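Long-range contact in Tni2 (Pseudomonas fluorescens, PDB 6B12), which probably acts as the immunity protein that neutralises Tne2, an NAD(P)-degrading toxin delivered between bacteria by type VI secretion: residues I2-K13 with W29-R40. Sequence-based numbering, arbitrary orientation.
Sequences ISDFERIREDGK and WSPCRVVEARWR
Strands 5-9 and 34-40 pair antiparallel, their axes 4.7 Å apart, with reciprocal backbone bonds between Glu6 and Arg38 and a classic bulge where Val35 and Glu36 both face Ile8. Val35 N donates to Ile8 O at 2.9 Å, and Glu36 N adds a weak bond. Glu6, Ile8, Glu36 and Arg38 share one face, which mixes an ion pair with an apolar side chain. Glu6 and Arg38 lie side by side, Arg38 NH2 forming a hydrogen-bonded salt bridge to Glu6 OE1 at 2.8 Å in the guanidinium plane; Ile8 CD1 sits over the centre of that guanidinium, whose flat face accepts an apolar neighbour while its rim hydrogen bonds. Across the sheet, the short Ala37 side chain packs against Phe5, Ala37 CB 4.0 Å from Phe5 CE1, and both reach strand 54-58. Beyond the bulge, a bend at chi3 (42°) places the guanidinium of buried Arg9 between Cys32 CB and the Trp29 ring, which is tilted 42° to it. Arg9 NH1 and NH2 both donate to Ser30 O, Arg9 NH1 at 2.7 Å, while a side-on salt bridge joins Arg9 NE to Asp11 OD1 and NH2 to OD2. Asp11 OD1 also accepts Lys13 N, forming an Asx turn, and Lys13 CB makes a CH-pi contact over the Trp29 face. Arg9 and Pro31 also pack on another protein's chain, probably the toxin. Arginine, with five N-H groups, can thus tie the turn at 9-12 to the loop before strand 34-40, and the Asp11 carboxylate would probably offset its buried charge.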
loop_
_atom_site.group_PDB
_atom_site.type_symbol
_atom_site.label_atom_id
_atom_site.label_comp_id
_atom_site.label_asym_id
_atom_site.label_seq_id
_atom_site.Cartn_x
_atom_site.Cartn_y
_atom_site.Cartn_z
ATOM N N ILE C 2 -12.831 4.978 20.146
ATOM C CA ILE C 2 -12.566 5.964 19.107
ATOM C C ILE C 2 -13.810 6.157 18.252
ATOM O O ILE C 2 -14.355 5.187 17.715
ATOM C CB ILE C 2 -11.388 5.515 18.232
ATOM C CG1 ILE C 2 -10.115 5.472 19.079
ATOM C CG2 ILE C 2 -11.267 6.454 16.995
ATOM C CD1 ILE C 2 -8.923 4.747 18.363
ATOM N N SER C 3 -14.265 7.406 18.131
ATOM C CA SER C 3 -15.448 7.742 17.355
ATOM C C SER C 3 -15.131 8.913 16.430
ATOM O O SER C 3 -14.178 9.658 16.653
ATOM C CB SER C 3 -16.624 8.153 18.264
ATOM O OG SER C 3 -16.918 7.140 19.230
ATOM N N ASP C 4 -15.979 9.099 15.414
ATOM C CA ASP C 4 -15.919 10.289 14.557
ATOM C C ASP C 4 -14.515 10.525 13.989
ATOM O O ASP C 4 -13.974 11.631 14.019
ATOM C CB ASP C 4 -16.403 11.524 15.322
ATOM C CG ASP C 4 -17.782 11.334 15.896
ATOM O OD1 ASP C 4 -18.660 10.856 15.151
ATOM O OD2 ASP C 4 -17.968 11.631 17.094
ATOM N N PHE C 5 -13.929 9.460 13.465
ATOM C CA PHE C 5 -12.565 9.500 12.930
ATOM C C PHE C 5 -12.573 10.111 11.533
ATOM O O PHE C 5 -13.200 9.572 10.612
ATOM C CB PHE C 5 -12.009 8.089 12.896
ATOM C CG PHE C 5 -10.736 7.950 12.110
ATOM C CD1 PHE C 5 -9.559 8.461 12.604
ATOM C CD2 PHE C 5 -10.719 7.233 10.926
ATOM C CE1 PHE C 5 -8.351 8.309 11.889
ATOM C CE2 PHE C 5 -9.529 7.072 10.199
ATOM C CZ PHE C 5 -8.349 7.606 10.696
ATOM N N GLU C 6 -11.883 11.233 11.377
ATOM C CA GLU C 6 -11.898 11.996 10.133
ATOM C C GLU C 6 -10.469 12.290 9.719
ATOM O O GLU C 6 -9.615 12.574 10.561
ATOM C CB GLU C 6 -12.711 13.313 10.281
ATOM C CG GLU C 6 -14.180 13.001 10.356
ATOM C CD GLU C 6 -15.106 14.229 10.464
ATOM O OE1 GLU C 6 -14.674 15.295 10.937
ATOM O OE2 GLU C 6 -16.277 14.081 10.094
ATOM N N ARG C 7 -10.210 12.194 8.422
ATOM C CA ARG C 7 -8.907 12.520 7.863
ATOM C C ARG C 7 -9.077 13.742 6.975
ATOM O O ARG C 7 -9.976 13.774 6.137
ATOM C CB ARG C 7 -8.360 11.340 7.071
ATOM C CG ARG C 7 -7.819 10.241 7.962
ATOM C CD ARG C 7 -7.791 8.946 7.195
ATOM N NE ARG C 7 -9.141 8.421 7.020
ATOM C CZ ARG C 7 -9.527 7.640 6.015
ATOM N NH1 ARG C 7 -8.672 7.298 5.066
ATOM N NH2 ARG C 7 -10.778 7.176 5.963
ATOM N N ILE C 8 -8.244 14.751 7.174
ATOM C CA ILE C 8 -8.420 16.030 6.499
ATOM C C ILE C 8 -7.287 16.170 5.487
ATOM O O ILE C 8 -6.107 16.133 5.850
ATOM C CB ILE C 8 -8.457 17.212 7.478
ATOM C CG1 ILE C 8 -9.648 17.080 8.469
ATOM C CG2 ILE C 8 -8.694 18.504 6.721
ATOM C CD1 ILE C 8 -9.264 16.403 9.749
ATOM N N ARG C 9 -7.649 16.268 4.223
ATOM C CA ARG C 9 -6.657 16.433 3.161
ATOM C C ARG C 9 -6.052 17.839 3.184
ATOM O O ARG C 9 -6.619 18.781 3.733
ATOM C CB ARG C 9 -7.306 16.178 1.802
ATOM C CG ARG C 9 -7.727 14.730 1.598
ATOM C CD ARG C 9 -8.849 14.591 0.546
ATOM N NE ARG C 9 -8.698 15.426 -0.649
ATOM C CZ ARG C 9 -8.476 14.955 -1.881
ATOM N NH1 ARG C 9 -8.330 13.650 -2.088
ATOM N NH2 ARG C 9 -8.387 15.788 -2.918
ATOM N N GLU C 10 -4.871 17.975 2.560
ATOM C CA GLU C 10 -4.261 19.295 2.470
ATOM C C GLU C 10 -5.203 20.303 1.816
ATOM O O GLU C 10 -5.122 21.506 2.104
ATOM C CB GLU C 10 -2.951 19.212 1.682
ATOM C CG GLU C 10 -2.186 20.531 1.593
ATOM C CD GLU C 10 -0.954 20.407 0.699
ATOM O OE1 GLU C 10 0.171 20.342 1.239
ATOM O OE2 GLU C 10 -1.130 20.341 -0.535
ATOM N N ASP C 11 -6.093 19.852 0.923
ATOM C CA ASP C 11 -7.017 20.781 0.290
ATOM C C ASP C 11 -8.293 21.005 1.096
ATOM O O ASP C 11 -9.184 21.713 0.620
ATOM C CB ASP C 11 -7.385 20.328 -1.142
ATOM C CG ASP C 11 -8.116 18.982 -1.193
ATOM O OD1 ASP C 11 -8.458 18.396 -0.136
ATOM O OD2 ASP C 11 -8.337 18.493 -2.329
ATOM N N GLY C 12 -8.402 20.427 2.287
ATOM C CA GLY C 12 -9.537 20.683 3.163
ATOM C C GLY C 12 -10.664 19.678 3.050
ATOM O O GLY C 12 -11.551 19.653 3.919
ATOM N N LYS C 13 -10.667 18.865 2.000
ATOM C CA LYS C 13 -11.693 17.843 1.865
ATOM C C LYS C 13 -11.528 16.816 2.983
ATOM O O LYS C 13 -10.411 16.505 3.406
ATOM C CB LYS C 13 -11.596 17.182 0.490
ATOM C CG LYS C 13 -11.843 18.138 -0.693
ATOM C CD LYS C 13 -13.171 18.830 -0.557
ATOM C CE LYS C 13 -13.509 19.673 -1.786
ATOM N NZ LYS C 13 -14.905 20.203 -1.678
ATOM N N TRP C 29 -12.631 13.869 -6.739
ATOM C CA TRP C 29 -11.402 14.126 -6.000
ATOM C C TRP C 29 -10.207 13.506 -6.702
ATOM O O TRP C 29 -10.281 12.389 -7.225
ATOM C CB TRP C 29 -11.472 13.564 -4.579
ATOM C CG TRP C 29 -12.475 14.204 -3.683
ATOM C CD1 TRP C 29 -13.399 15.153 -4.018
ATOM C CD2 TRP C 29 -12.669 13.929 -2.290
ATOM N NE1 TRP C 29 -14.151 15.489 -2.919
ATOM C CE2 TRP C 29 -13.720 14.754 -1.844
ATOM C CE3 TRP C 29 -12.044 13.072 -1.375
ATOM C CZ2 TRP C 29 -14.174 14.743 -0.521
ATOM C CZ3 TRP C 29 -12.493 13.066 -0.061
ATOM C CH2 TRP C 29 -13.550 13.894 0.349
ATOM N N SER C 30 -9.104 14.246 -6.707
ATOM C CA SER C 30 -7.786 13.750 -7.066
ATOM C C SER C 30 -7.068 13.247 -5.822
ATOM O O SER C 30 -7.477 13.547 -4.696
ATOM C CB SER C 30 -6.972 14.861 -7.729
ATOM O OG SER C 30 -7.476 15.129 -9.020
ATOM N N PRO C 31 -5.998 12.466 -5.990
ATOM C CA PRO C 31 -5.168 12.110 -4.836
ATOM C C PRO C 31 -4.638 13.362 -4.160
ATOM O O PRO C 31 -4.282 14.340 -4.821
ATOM C CB PRO C 31 -4.029 11.287 -5.456
ATOM C CG PRO C 31 -4.627 10.721 -6.715
ATOM C CD PRO C 31 -5.522 11.817 -7.228
ATOM N N CYS C 32 -4.592 13.329 -2.832
ATOM C CA CYS C 32 -4.071 14.458 -2.071
ATOM C C CYS C 32 -3.545 13.942 -0.744
ATOM O O CYS C 32 -4.160 13.057 -0.143
ATOM C CB CYS C 32 -5.166 15.510 -1.846
ATOM S SG CYS C 32 -4.614 17.076 -1.156
ATOM N N ARG C 33 -2.438 14.513 -0.263
ATOM C CA ARG C 33 -1.955 14.133 1.062
ATOM C C ARG C 33 -2.976 14.470 2.142
ATOM O O ARG C 33 -3.723 15.451 2.055
ATOM C CB ARG C 33 -0.608 14.808 1.394
ATOM C CG ARG C 33 -0.626 16.311 1.727
ATOM C CD ARG C 33 0.441 17.122 0.913
ATOM N NE ARG C 33 1.820 16.668 1.109
ATOM C CZ ARG C 33 2.847 17.441 1.484
ATOM N NH1 ARG C 33 4.048 16.909 1.640
ATOM N NH2 ARG C 33 2.686 18.733 1.692
ATOM N N VAL C 34 -2.992 13.630 3.166
ATOM C CA VAL C 34 -3.757 13.858 4.383
ATOM C C VAL C 34 -2.817 14.491 5.392
ATOM O O VAL C 34 -1.739 13.950 5.667
ATOM C CB VAL C 34 -4.337 12.542 4.905
ATOM C CG1 VAL C 34 -4.894 12.689 6.358
ATOM C CG2 VAL C 34 -5.413 12.062 3.947
ATOM N N VAL C 35 -3.207 15.646 5.923
ATOM C CA VAL C 35 -2.370 16.361 6.871
ATOM C C VAL C 35 -2.888 16.278 8.296
ATOM O O VAL C 35 -2.177 16.709 9.212
ATOM C CB VAL C 35 -2.191 17.838 6.460
ATOM C CG1 VAL C 35 -1.459 17.911 5.095
ATOM C CG2 VAL C 35 -3.543 18.567 6.389
ATOM N N GLU C 36 -4.102 15.773 8.515
ATOM C CA GLU C 36 -4.612 15.680 9.878
ATOM C C GLU C 36 -5.527 14.472 10.005
ATOM O O GLU C 36 -6.314 14.189 9.094
ATOM C CB GLU C 36 -5.376 16.941 10.297
ATOM C CG GLU C 36 -6.082 16.740 11.655
ATOM C CD GLU C 36 -6.650 17.993 12.226
ATOM O OE1 GLU C 36 -6.381 19.064 11.660
ATOM O OE2 GLU C 36 -7.380 17.889 13.243
ATOM N N ALA C 37 -5.391 13.748 11.125
ATOM C CA ALA C 37 -6.361 12.750 11.550
ATOM C C ALA C 37 -6.946 13.222 12.870
ATOM O O ALA C 37 -6.197 13.629 13.763
ATOM C CB ALA C 37 -5.722 11.374 11.712
ATOM N N ARG C 38 -8.271 13.220 12.973
ATOM C CA ARG C 38 -8.957 13.740 14.143
ATOM C C ARG C 38 -10.002 12.725 14.578
ATOM O O ARG C 38 -10.583 12.027 13.740
ATOM C CB ARG C 38 -9.594 15.104 13.780
ATOM C CG ARG C 38 -10.598 15.697 14.703
ATOM C CD ARG C 38 -11.092 17.028 14.087
ATOM N NE ARG C 38 -11.963 16.848 12.919
ATOM C CZ ARG C 38 -12.100 17.730 11.930
ATOM N NH1 ARG C 38 -11.404 18.864 11.929
ATOM N NH2 ARG C 38 -12.926 17.470 10.922
ATOM N N TRP C 39 -10.236 12.625 15.889
ATOM C CA TRP C 39 -11.239 11.673 16.376
ATOM C C TRP C 39 -11.717 12.088 17.757
ATOM O O TRP C 39 -11.111 12.928 18.424
ATOM C CB TRP C 39 -10.687 10.231 16.425
ATOM C CG TRP C 39 -9.536 10.035 17.428
ATOM C CD1 TRP C 39 -9.634 9.542 18.703
ATOM C CD2 TRP C 39 -8.141 10.321 17.215
ATOM N NE1 TRP C 39 -8.389 9.506 19.299
ATOM C CE2 TRP C 39 -7.457 9.992 18.411
ATOM C CE3 TRP C 39 -7.411 10.854 16.135
ATOM C CZ2 TRP C 39 -6.084 10.157 18.557
ATOM C CZ3 TRP C 39 -6.040 11.022 16.285
ATOM C CH2 TRP C 39 -5.393 10.673 17.485
ATOM N N ARG C 40 -12.832 11.472 18.189
ATOM C CA ARG C 40 -13.338 11.681 19.536
ATOM C C ARG C 40 -12.978 10.503 20.437
ATOM O O ARG C 40 -13.084 9.345 20.030
ATOM C CB ARG C 40 -14.860 11.863 19.540
ATOM C CG ARG C 40 -15.378 12.139 20.929
ATOM C CD ARG C 40 -16.870 12.473 20.956
ATOM N NE ARG C 40 -17.706 11.380 20.476
ATOM C CZ ARG C 40 -18.131 10.360 21.226
ATOM N NH1 ARG C 40 -17.797 10.251 22.516
ATOM N NH2 ARG C 40 -18.893 9.427 20.675
HETATM O O HOH W 1 -15.806 8.135 21.340
HETATM O O HOH W 2 -14.065 14.430 14.047
HETATM O O HOH W 3 -19.893 10.263 18.205
HETATM O O HOH W 4 -6.931 12.035 0.010
HETATM O O HOH W 5 -16.249 17.396 -2.287
#